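Local coordinates for binding domain (Hc) of Paraclostridial Mosquitocidal Protein 1 (Paraclostridium bifermentans, PDB 6HOX) that probably targets host nerve cells as the receptor-binding domain of a clostridial neurotoxin directed at Anopheles mosquitoes, at residues Asn116-Asp119 with Trp123-Ser126; Val133-Asp138 with Ile143-Thr148; Cys179-Tyr182 with Lys187-Ser190. All blocks are in the same frame, centred on the assembly; numbering follows the deposited sequence.

Contact 1 (Asn116-Asp119 with Trp123-Ser126)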
ATOM      1  N   ASN A 116      11.122  -0.328  19.620  1.00 22.96           N
ATOM      2  CA  ASN A 116      11.556   0.410  20.792  1.00 23.70           C
ATOM      3  C   ASN A 116      13.009   0.036  21.091  1.00 24.56           C
ATOM      4  O   ASN A 116      13.330  -1.138  21.243  1.00 23.75           O
ATOM      5  CB  ASN A 116      10.586   0.189  21.953  1.00 23.32           C
ATOM      6  CG  ASN A 116      11.017   0.907  23.211  1.00 25.71           C
ATOM      7  OD1 ASN A 116      12.186   0.875  23.561  1.00 26.41           O
ATOM      8  ND2 ASN A 116      10.089   1.554  23.891  1.00 27.07           N
ATOM      9  N   ASN A 117      13.890   1.047  21.054  1.00 25.52           N
ATOM     10  CA  ASN A 117      15.245   0.940  21.584  1.00 25.21           C
ATOM     11  C   ASN A 117      15.496   2.140  22.505  1.00 24.51           C
ATOM     12  O   ASN A 117      16.474   2.877  22.341  1.00 26.06           O
ATOM     13  CB  ASN A 117      16.328   0.856  20.505  1.00 25.08           C
ATOM     14  CG  ASN A 117      17.696   0.565  21.091  1.00 26.51           C
ATOM     15  OD1 ASN A 117      18.700   1.160  20.697  1.00 26.78           O
ATOM     16  ND2 ASN A 117      17.744  -0.316  22.078  1.00 25.06           N
ATOM     17  N   MET A 118      14.594   2.308  23.471  1.00 24.04           N
ATOM     18  CA  MET A 118      14.600   3.408  24.415  1.00 26.21           C
ATOM     19  C   MET A 118      14.678   2.846  25.838  1.00 26.98           C
ATOM     20  O   MET A 118      13.831   2.053  26.248  1.00 26.61           O
ATOM     21  CB  MET A 118      13.314   4.221  24.286  1.00 26.80           C
ATOM     22  CG  MET A 118      13.295   5.465  25.138  1.00 26.74           C
ATOM     23  SD  MET A 118      14.368   6.725  24.462  1.00 26.92           S
ATOM     24  CE  MET A 118      13.310   7.366  23.157  1.00 25.47           C
ATOM     25  N   ASP A 119      15.715   3.229  26.582  1.00 28.77           N
ATOM     26  CA  ASP A 119      15.721   2.988  28.035  1.00 28.21           C
ATOM     27  C   ASP A 119      15.674   4.369  28.702  1.00 28.48           C
ATOM     28  O   ASP A 119      14.593   5.002  28.709  1.00 28.91           O
ATOM     29  CB  ASP A 119      16.810   1.986  28.444  1.00 28.06           C
ATOM     30  CG  ASP A 119      18.231   2.282  27.997  1.00 29.98           C
ATOM     31  OD1 ASP A 119      18.941   1.316  27.607  1.00 29.65           O
ATOM     32  OD2 ASP A 119      18.654   3.463  28.128  1.00 31.73           O
ATOM     33  N   TRP A 123      16.108   5.551  20.911  1.00 22.95           N
ATOM     34  CA  TRP A 123      15.130   5.886  19.892  1.00 24.60           C
ATOM     35  C   TRP A 123      13.928   4.938  19.968  1.00 24.58           C
ATOM     36  O   TRP A 123      14.006   3.833  20.546  1.00 24.40           O
ATOM     37  CB  TRP A 123      15.778   5.886  18.498  1.00 25.17           C
ATOM     38  CG  TRP A 123      16.370   4.578  18.083  1.00 25.99           C
ATOM     39  CD1 TRP A 123      17.681   4.215  18.162  1.00 28.31           C
ATOM     40  CD2 TRP A 123      15.678   3.455  17.504  1.00 24.39           C
ATOM     41  NE1 TRP A 123      17.847   2.935  17.708  1.00 29.25           N
ATOM     42  CE2 TRP A 123      16.642   2.448  17.281  1.00 27.30           C
ATOM     43  CE3 TRP A 123      14.347   3.192  17.170  1.00 22.74           C
ATOM     44  CZ2 TRP A 123      16.317   1.203  16.738  1.00 25.94           C
ATOM     45  CZ3 TRP A 123      14.028   1.965  16.625  1.00 24.60           C
ATOM     46  CH2 TRP A 123      14.999   0.987  16.415  1.00 24.33           C
ATOM     47  N   LYS A 124      12.804   5.389  19.404  1.00 25.43           N
ATOM     48  CA  LYS A 124      11.677   4.517  19.174  1.00 24.85           C
ATOM     49  C   LYS A 124      10.854   4.984  17.975  1.00 24.35           C
ATOM     50  O   LYS A 124      10.882   6.142  17.576  1.00 25.29           O
ATOM     51  CB  LYS A 124      10.784   4.435  20.408  1.00 26.42           C
ATOM     52  CG  LYS A 124      10.146   5.740  20.841  1.00 28.08           C
ATOM     53  CD  LYS A 124       9.044   5.520  21.855  1.00 29.64           C
ATOM     54  CE  LYS A 124       9.558   4.984  23.169  1.00 27.82           C
ATOM     55  NZ  LYS A 124       8.465   4.841  24.150  1.00 28.08           N
ATOM     56  N   ILE A 125      10.107   4.027  17.430  1.00 23.90           N
ATOM     57  CA  ILE A 125       9.112   4.216  16.381  1.00 23.10           C
ATOM     58  C   ILE A 125       7.761   3.871  17.010  1.00 23.86           C
ATOM     59  O   ILE A 125       7.599   2.759  17.545  1.00 22.34           O
ATOM     60  CB  ILE A 125       9.418   3.330  15.162  1.00 22.04           C
ATOM     61  CG1 ILE A 125      10.725   3.725  14.478  1.00 23.41           C
ATOM     62  CG2 ILE A 125       8.268   3.348  14.174  1.00 23.49           C
ATOM     63  CD1 ILE A 125      11.345   2.630  13.619  1.00 23.34           C
ATOM     64  N   SER A 126       6.837   4.844  16.972  1.00 23.76           N
ATOM     65  CA  SER A 126       5.525   4.767  17.587  1.00 24.45           C
ATOM     66  C   SER A 126       4.429   5.120  16.581  1.00 24.77           C
ATOM     67  O   SER A 126       4.685   5.678  15.524  1.00 24.56           O
ATOM     68  CB  SER A 126       5.439   5.663  18.797  1.00 26.13           C
ATOM     69  OG  SER A 126       6.414   5.269  19.743  1.00 28.42           O
TER
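The indole of Trp-123 carries Asn-117 on one face: CB of Asn-117 sits 3.9 Å from the centroid of the five-membered ring of Trp-123, a CH-pi contact displaced toward the rim. The amide plane of Asn-117 is turned 68° from the indole, and its OD1 stands 3.6 Å from Trp-123 NE1, which is proximity without a hydrogen bond. That oxygen accepts instead from Lys-77. Elsewhere round the indole, Phe-83 makes an edge-to-face contact and Trp-134 meets it with planes at about 30°.

Beneath these side chains the strands 116-118 and 122-128 form an antiparallel hairpin. Asn-117 and Trp-123 are its hydrogen-bonded pair, with Asn-117 N donating to Trp-123 O at 2.8 Å and Trp-123 N returning a bond to Asn-117 O at 3.1 Å. The N-to-C directions of segments 116-118 and 123-126 make 144°, some way from strictly antiparallel.

On the other face of the sheet Asn-116 and Lys-124 run side by side. Asn-116 ND2 lies 3.5 Å from Lys-124 CE, while Met-118 CB rests 4.0 Å from the same carbon. The amide of Asn-116 is fixed by an Asx turn, its OD1 accepting from Met-118 N at 2.8 Å.

Chemically, the two faces differ: the indole side holds a buried amide with polar partners outside the hairpin, whereas the Asn-116 and Lys-124 side is partly exposed and charged. There Lys-124 NZ makes a salt bridge to Asp-113 OD1 and Asn-116 ND2 a hydrogen bond to Asp-113 OD2; one carboxylate ties both ends, and its charge probably balances the lysine.

Contact 2 (Val133-Asp138 with Ile143-Thr148)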
ATOM      1  N   VAL A 133       5.411   8.224  14.600  1.00 22.86           N
ATOM      2  CA  VAL A 133       6.332   9.003  15.422  1.00 23.97           C
ATOM      3  C   VAL A 133       7.707   8.343  15.372  1.00 23.58           C
ATOM      4  O   VAL A 133       7.811   7.135  15.635  1.00 25.68           O
ATOM      5  CB  VAL A 133       5.869   9.072  16.888  1.00 25.28           C
ATOM      6  CG1 VAL A 133       6.862   9.848  17.750  1.00 25.71           C
ATOM      7  CG2 VAL A 133       4.475   9.675  16.986  1.00 26.73           C
ATOM      8  N   TRP A 134       8.722   9.151  15.061  1.00 20.78           N
ATOM      9  CA  TRP A 134      10.124   8.860  15.272  1.00 23.02           C
ATOM     10  C   TRP A 134      10.607   9.764  16.405  1.00 22.97           C
ATOM     11  O   TRP A 134      10.411  10.981  16.352  1.00 23.20           O
ATOM     12  CB  TRP A 134      10.947   9.071  13.988  1.00 23.58           C
ATOM     13  CG  TRP A 134      12.423   9.106  14.212  1.00 25.60           C
ATOM     14  CD1 TRP A 134      13.235  10.207  14.184  1.00 25.94           C
ATOM     15  CD2 TRP A 134      13.272   7.989  14.526  1.00 26.51           C
ATOM     16  NE1 TRP A 134      14.530   9.842  14.430  1.00 26.83           N
ATOM     17  CE2 TRP A 134      14.582   8.490  14.646  1.00 27.25           C
ATOM     18  CE3 TRP A 134      13.058   6.617  14.671  1.00 28.47           C
ATOM     19  CZ2 TRP A 134      15.668   7.667  14.930  1.00 29.19           C
ATOM     20  CZ3 TRP A 134      14.126   5.802  14.960  1.00 28.99           C
ATOM     21  CH2 TRP A 134      15.412   6.326  15.099  1.00 30.68           C
ATOM     22  N   ARG A 135      11.212   9.174  17.433  1.00 22.24           N
ATOM     23  CA  ARG A 135      11.727   9.977  18.524  1.00 24.83           C
ATOM     24  C   ARG A 135      13.122   9.487  18.920  1.00 26.20           C
ATOM     25  O   ARG A 135      13.363   8.264  18.996  1.00 24.69           O
ATOM     26  CB  ARG A 135      10.782   9.954  19.727  1.00 26.12           C
ATOM     27  CG  ARG A 135      11.383  10.646  20.948  1.00 30.44           C
ATOM     28  CD  ARG A 135      10.452  10.819  22.129  1.00 31.65           C
ATOM     29  NE  ARG A 135       9.284  11.603  21.742  1.00 33.80           N
ATOM     30  CZ  ARG A 135       8.075  11.090  21.546  1.00 32.59           C
ATOM     31  NH1 ARG A 135       7.784   9.897  22.040  1.00 32.36           N
ATOM     32  NH2 ARG A 135       7.171  11.770  20.856  1.00 32.17           N
ATOM     33  N   MET A 136      14.014  10.463  19.146  1.00 25.23           N
ATOM     34  CA  MET A 136      15.340  10.293  19.722  1.00 25.92           C
ATOM     35  C   MET A 136      15.408  11.049  21.059  1.00 27.63           C
ATOM     36  O   MET A 136      14.888  12.169  21.177  1.00 25.85           O
ATOM     37  CB  MET A 136      16.411  10.842  18.774  1.00 26.92           C
ATOM     38  CG  MET A 136      16.586   9.987  17.525  1.00 28.46           C
ATOM     39  SD  MET A 136      17.683  10.711  16.296  1.00 31.67           S
ATOM     40  CE  MET A 136      16.744  12.169  15.908  1.00 28.43           C
ATOM     41  N   LYS A 137      16.019  10.418  22.068  1.00 27.47           N
ATOM     42  CA  LYS A 137      16.296  11.065  23.347  1.00 28.43           C
ATOM     43  C   LYS A 137      17.728  10.732  23.767  1.00 27.48           C
ATOM     44  O   LYS A 137      18.120   9.579  23.782  1.00 26.90           O
ATOM     45  CB  LYS A 137      15.284  10.629  24.407  1.00 30.29           C
ATOM     46  CG  LYS A 137      15.410  11.355  25.738  1.00 32.90           C
ATOM     47  CD  LYS A 137      14.993  10.538  26.930  1.00 37.04           C
ATOM     48  CE  LYS A 137      13.511  10.548  27.211  1.00 38.20           C
ATOM     49  NZ  LYS A 137      13.255   9.946  28.540  1.00 41.03           N
ATOM     50  N   ASP A 138      18.516  11.760  24.087  1.00 26.14           N
ATOM     51  CA  ASP A 138      19.912  11.552  24.431  1.00 27.77           C
ATOM     52  C   ASP A 138      20.035  11.449  25.961  1.00 27.44           C
ATOM     53  O   ASP A 138      19.053  11.518  26.696  1.00 25.57           O
ATOM     54  CB  ASP A 138      20.797  12.612  23.759  1.00 28.36           C
ATOM     55  CG  ASP A 138      20.795  13.964  24.425  1.00 27.98           C
ATOM     56  OD1 ASP A 138      20.113  14.095  25.476  1.00 28.47           O
ATOM     57  OD2 ASP A 138      21.477  14.880  23.878  1.00 29.25           O
ATOM     58  N   ILE A 143      15.293  15.880  23.582  1.00 27.51           N
ATOM     59  CA  ILE A 143      14.354  15.111  22.779  1.00 27.84           C
ATOM     60  C   ILE A 143      14.204  15.757  21.397  1.00 29.62           C
ATOM     61  O   ILE A 143      14.090  16.974  21.293  1.00 27.86           O
ATOM     62  CB  ILE A 143      13.003  14.988  23.502  1.00 29.23           C
ATOM     63  CG1 ILE A 143      13.124  14.058  24.713  1.00 31.34           C
ATOM     64  CG2 ILE A 143      11.922  14.537  22.523  1.00 31.35           C
ATOM     65  CD1 ILE A 143      11.922  14.062  25.640  1.00 33.26           C
ATOM     66  N   ILE A 144      14.225  14.918  20.354  1.00 30.81           N
ATOM     67  CA  ILE A 144      13.839  15.290  18.998  1.00 32.21           C
ATOM     68  C   ILE A 144      12.895  14.210  18.472  1.00 32.75           C
ATOM     69  O   ILE A 144      13.196  13.033  18.553  1.00 33.65           O
ATOM     70  CB  ILE A 144      15.089  15.506  18.126  1.00 36.22           C
ATOM     71  CG1 ILE A 144      15.635  16.915  18.370  1.00 37.30           C
ATOM     72  CG2 ILE A 144      14.808  15.261  16.647  1.00 38.39           C
ATOM     73  CD1 ILE A 144      17.044  17.107  17.925  1.00 42.13           C
ATOM     74  N   ASP A 145      11.732  14.630  17.974  1.00 32.74           N
ATOM     75  CA  ASP A 145      10.822  13.719  17.359  1.00 31.43           C
ATOM     76  C   ASP A 145      10.278  14.304  16.044  1.00 30.98           C
ATOM     77  O   ASP A 145      10.294  15.526  15.805  1.00 26.07           O
ATOM     78  CB  ASP A 145       9.729  13.275  18.341  1.00 33.96           C
ATOM     79  CG  ASP A 145       9.131  14.392  19.161  1.00 37.94           C
ATOM     80  OD1 ASP A 145       9.077  15.515  18.640  1.00 41.65           O
ATOM     81  OD2 ASP A 145       8.728  14.126  20.313  1.00 38.49           O
ATOM     82  N   ILE A 146       9.865  13.383  15.165  1.00 27.26           N
ATOM     83  CA  ILE A 146       9.093  13.693  14.005  1.00 28.04           C
ATOM     84  C   ILE A 146       7.744  12.993  14.207  1.00 29.84           C
ATOM     85  O   ILE A 146       7.684  11.798  14.500  1.00 28.40           O
ATOM     86  CB  ILE A 146       9.831  13.282  12.714  1.00 25.89           C
ATOM     87  CG1 ILE A 146      11.144  14.050  12.570  1.00 26.52           C
ATOM     88  CG2 ILE A 146       8.940  13.465  11.486  1.00 27.82           C
ATOM     89  CD1 ILE A 146      12.028  13.587  11.440  1.00 26.08           C
ATOM     90  N   ILE A 147       6.671  13.771  14.140  1.00 28.28           N
ATOM     91  CA  ILE A 147       5.342  13.244  14.214  1.00 31.65           C
ATOM     92  C   ILE A 147       4.674  13.610  12.889  1.00 33.84           C
ATOM     93  O   ILE A 147       4.482  14.783  12.623  1.00 35.22           O
ATOM     94  CB  ILE A 147       4.619  13.795  15.463  1.00 32.93           C
ATOM     95  CG1 ILE A 147       5.397  13.441  16.734  1.00 33.00           C
ATOM     96  CG2 ILE A 147       3.179  13.297  15.524  1.00 34.97           C
ATOM     97  CD1 ILE A 147       4.949  14.154  17.984  1.00 34.26           C
ATOM     98  N   THR A 148       4.410  12.621  12.025  1.00 32.20           N
ATOM     99  CA  THR A 148       3.776  12.938  10.747  1.00 34.69           C
ATOM    100  C   THR A 148       2.387  13.527  11.061  1.00 33.55           C
ATOM    101  O   THR A 148       1.774  13.166  12.063  1.00 31.97           O
ATOM    102  CB  THR A 148       3.736  11.731   9.803  1.00 31.92           C
ATOM    103  OG1 THR A 148       2.886  10.755  10.395  1.00 30.52           O
ATOM    104  CG2 THR A 148       5.103  11.140   9.530  1.00 34.82           C
TER
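Arg-135 and Asp-145 stand side by side on one face of the antiparallel hairpin formed by strands 131-137 and 143-147. Following the arginine outward, CB lies 3.7 Å from Asp-145 CB, CG lies near Ile-144 O, and CD comes 4.0 Å from Ile-143 CG2. The chain is extended until chi3 (-59°), where a bend swings the guanidinium across toward Asp-145 and carries CZ to 3.3 Å from Asp-145 OD2. NE and NH2 of Arg-135 then grip that single oxygen, Asp-145 OD2, at 3.0 and 2.9 Å, a side-on salt bridge in which the acceptor lies in the guanidinium plane. The carboxylate is turned nearly perpendicular (84°): OD2 meets NE with its anti lone pair, whereas NH2 approaches from above the carboxylate plane. NH2 also bridges to Glu-111, so two acids probably balance the guanidinium charge and help fix its rotation.

Ile-143 and Ile-147 border this ion pair along the same strand. Ile-143 lays CG1 against Lys-137 CG at 3.7 Å, and Ile-147 packs its CG1 on Val-133 CG2. The opposite face is apolar, with Met-136 CE touching Ile-144 CG2 at 3.7 Å. Between the faces, the pairs Trp-134 with Ile-146 and Met-136 with Ile-144 each exchange two backbone hydrogen bonds; the one from Met-136 N to Ile-144 O is almost straight at 176°.

In the fold, strand 131-137 is flanked by strand 122-128 and strand 143-147. The apolar face, with Trp-134, Met-136 and Ile-146, packs on Cys-179 of strand 178-183, while Ile-171 and Val-173 of strand 167-174 lie against Trp-134.

Contact 3 (Cys179-Tyr182 with Lys187-Ser190)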
ATOM      1  N   CYS A 179      17.978  14.741  11.144  1.00 29.17           N
ATOM      2  CA  CYS A 179      17.178  13.574  11.061  1.00 30.34           C
ATOM      3  C   CYS A 179      16.107  13.805   9.988  1.00 27.66           C
ATOM      4  O   CYS A 179      15.461  14.850  10.031  1.00 28.58           O
ATOM      5  CB  CYS A 179      16.492  13.370  12.397  1.00 32.15           C
ATOM      6  SG  CYS A 179      15.551  11.851  12.372  1.00 43.05           S
ATOM      7  N   THR A 180      15.922  12.861   9.054  1.00 25.99           N
ATOM      8  CA  THR A 180      14.963  13.047   7.929  1.00 26.72           C
ATOM      9  C   THR A 180      14.064  11.814   7.794  1.00 25.93           C
ATOM     10  O   THR A 180      14.552  10.689   7.878  1.00 25.26           O
ATOM     11  CB  THR A 180      15.692  13.330   6.609  1.00 26.74           C
ATOM     12  OG1 THR A 180      16.515  14.476   6.810  1.00 28.53           O
ATOM     13  CG2 THR A 180      14.750  13.578   5.450  1.00 28.84           C
ATOM     14  N   LEU A 181      12.757  12.048   7.586  1.00 26.31           N
ATOM     15  CA  LEU A 181      11.774  10.984   7.422  1.00 25.90           C
ATOM     16  C   LEU A 181      11.141  11.043   6.028  1.00 24.38           C
ATOM     17  O   LEU A 181      10.756  12.113   5.549  1.00 23.80           O
ATOM     18  CB  LEU A 181      10.695  11.074   8.499  1.00 27.17           C
ATOM     19  CG  LEU A 181       9.774   9.846   8.546  1.00 28.96           C
ATOM     20  CD1 LEU A 181       9.406   9.470   9.970  1.00 32.62           C
ATOM     21  CD2 LEU A 181       8.509  10.068   7.737  1.00 28.46           C
ATOM     22  N   TYR A 182      10.999   9.853   5.428  1.00 24.50           N
ATOM     23  CA  TYR A 182      10.492   9.644   4.080  1.00 23.55           C
ATOM     24  C   TYR A 182       9.328   8.640   4.135  1.00 23.80           C
ATOM     25  O   TYR A 182       9.384   7.693   4.912  1.00 24.13           O
ATOM     26  CB  TYR A 182      11.578   9.054   3.172  1.00 25.47           C
ATOM     27  CG  TYR A 182      12.825   9.876   2.969  1.00 24.59           C
ATOM     28  CD1 TYR A 182      13.853   9.852   3.894  1.00 24.78           C
ATOM     29  CD2 TYR A 182      13.014  10.635   1.820  1.00 26.12           C
ATOM     30  CE1 TYR A 182      15.005  10.604   3.718  1.00 26.86           C
ATOM     31  CE2 TYR A 182      14.168  11.386   1.624  1.00 26.46           C
ATOM     32  CZ  TYR A 182      15.166  11.385   2.580  1.00 25.79           C
ATOM     33  OH  TYR A 182      16.316  12.115   2.418  1.00 25.08           O
ATOM     34  N   LYS A 187      10.587  12.651   0.893  1.00 26.75           N
ATOM     35  CA  LYS A 187      10.885  13.342   2.131  1.00 29.28           C
ATOM     36  C   LYS A 187       9.639  14.074   2.642  1.00 30.49           C
ATOM     37  O   LYS A 187       8.985  14.802   1.898  1.00 32.73           O
ATOM     38  CB  LYS A 187      12.014  14.336   1.878  1.00 31.85           C
ATOM     39  CG  LYS A 187      12.527  15.036   3.123  1.00 33.25           C
ATOM     40  CD  LYS A 187      13.834  15.730   2.876  1.00 35.64           C
ATOM     41  CE  LYS A 187      13.751  16.772   1.787  1.00 36.31           C
ATOM     42  NZ  LYS A 187      14.947  17.643   1.805  1.00 39.56           N
ATOM     43  N   ILE A 188       9.319  13.840   3.915  1.00 27.68           N
ATOM     44  CA  ILE A 188       8.111  14.311   4.583  1.00 29.77           C
ATOM     45  C   ILE A 188       8.470  15.430   5.563  1.00 27.31           C
ATOM     46  O   ILE A 188       7.753  16.404   5.696  1.00 25.56           O
ATOM     47  CB  ILE A 188       7.447  13.145   5.349  1.00 32.52           C
ATOM     48  CG1 ILE A 188       7.049  12.005   4.420  1.00 37.72           C
ATOM     49  CG2 ILE A 188       6.263  13.614   6.179  1.00 34.62           C
ATOM     50  CD1 ILE A 188       6.206  12.444   3.250  1.00 38.36           C
ATOM     51  N   ASP A 189       9.517  15.194   6.346  1.00 26.65           N
ATOM     52  CA  ASP A 189       9.885  16.088   7.440  1.00 27.44           C
ATOM     53  C   ASP A 189      11.366  15.897   7.775  1.00 27.64           C
ATOM     54  O   ASP A 189      11.985  14.879   7.394  1.00 27.99           O
ATOM     55  CB  ASP A 189       9.000  15.837   8.663  1.00 27.05           C
ATOM     56  CG  ASP A 189       8.818  17.045   9.561  1.00 28.59           C
ATOM     57  OD1 ASP A 189       9.470  18.065   9.313  1.00 27.80           O
ATOM     58  OD2 ASP A 189       8.032  16.940  10.505  1.00 33.61           O
ATOM     59  N   SER A 190      11.920  16.892   8.479  1.00 27.81           N
ATOM     60  CA  SER A 190      13.271  16.842   8.953  1.00 30.84           C
ATOM     61  C   SER A 190      13.458  17.780  10.163  1.00 29.72           C
ATOM     62  O   SER A 190      12.742  18.765  10.338  1.00 30.72           O
ATOM     63  CB  SER A 190      14.219  17.169   7.840  1.00 30.67           C
ATOM     64  OG  SER A 190      14.253  18.557   7.672  1.00 36.61           O
TER
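A classic beta bulge interrupts the antiparallel hairpin of strands 178-183 and 186-192, in the concanavalin-like part of the receptor-binding domain. Two residues, Ile-188 and Asp-189, face the single residue Leu-181, and the register moves by one between Leu-181 and Tyr-182. The carbonyl oxygen of Leu-181 takes both amides of the bulge: Ile-188 N donates to Leu-181 O at 2.8 Å, and Asp-189 N reaches the same oxygen only weakly, at 3.4 Å. In return, Leu-181 N donates to Asp-189 O along an almost straight bond (175°). The extra residue thus enters the strand without breaking its pairing with Leu-181.

Side chains pack on both faces of the hairpin. Ile-188 lays CB 4.0 Å from Leu-181 CD2, and its CG1 lies near Leu-181 O and the carbonyl carbon of Tyr-182. Cys-179 and Leu-181 meet Ile-146 on strand 143-147 of the neighbouring sheet, and Asp-189 touches that residue too, so their side of the hairpin faces across to the other sheet.

On the other side, the ring of Tyr-182 meets the start of Lys-187 obliquely. With its CG opposite the carbonyl carbon and beside the backbone N (chi1 -61°), the ring is brought beside the partner strand, where Tyr-182 CD2 lies 3.3 Å from Lys-187 N and Tyr-182 CE2 3.7 Å from Lys-187 CB. Thr-180 meets the next part of the lysine, before NZ leads off toward a long, weak ion pair with Glu-233. Toward the other end of the pairing, Thr-180 OG1 lies 3.7 Å from Ser-190 CB. Thr-180 CG2 presses to 3.5 Å from Lys-187 CD, closer than usual carbon-carbon contact.

How the contacts relate
The three hairpins follow one another along the chain, all in the N-terminal, concanavalin-like part of the receptor-binding domain. Contacts 1 and 2, with centres 9 Å apart, belong to one antiparallel sheet: strands 122-128 and 131-137 are neighbours in it, and backbone bonds such as Lys-124 N to Arg-135 O join them. Contact 3 lies in another sheet, its centre 11 Å from that of contact 2, and side chains pack between the two sheets. Contacts 1 and 3, about 17 Å apart between centres, do not touch. Contact 2 therefore stands between them, as expected for two sheets facing each other in a concanavalin-like sandwich.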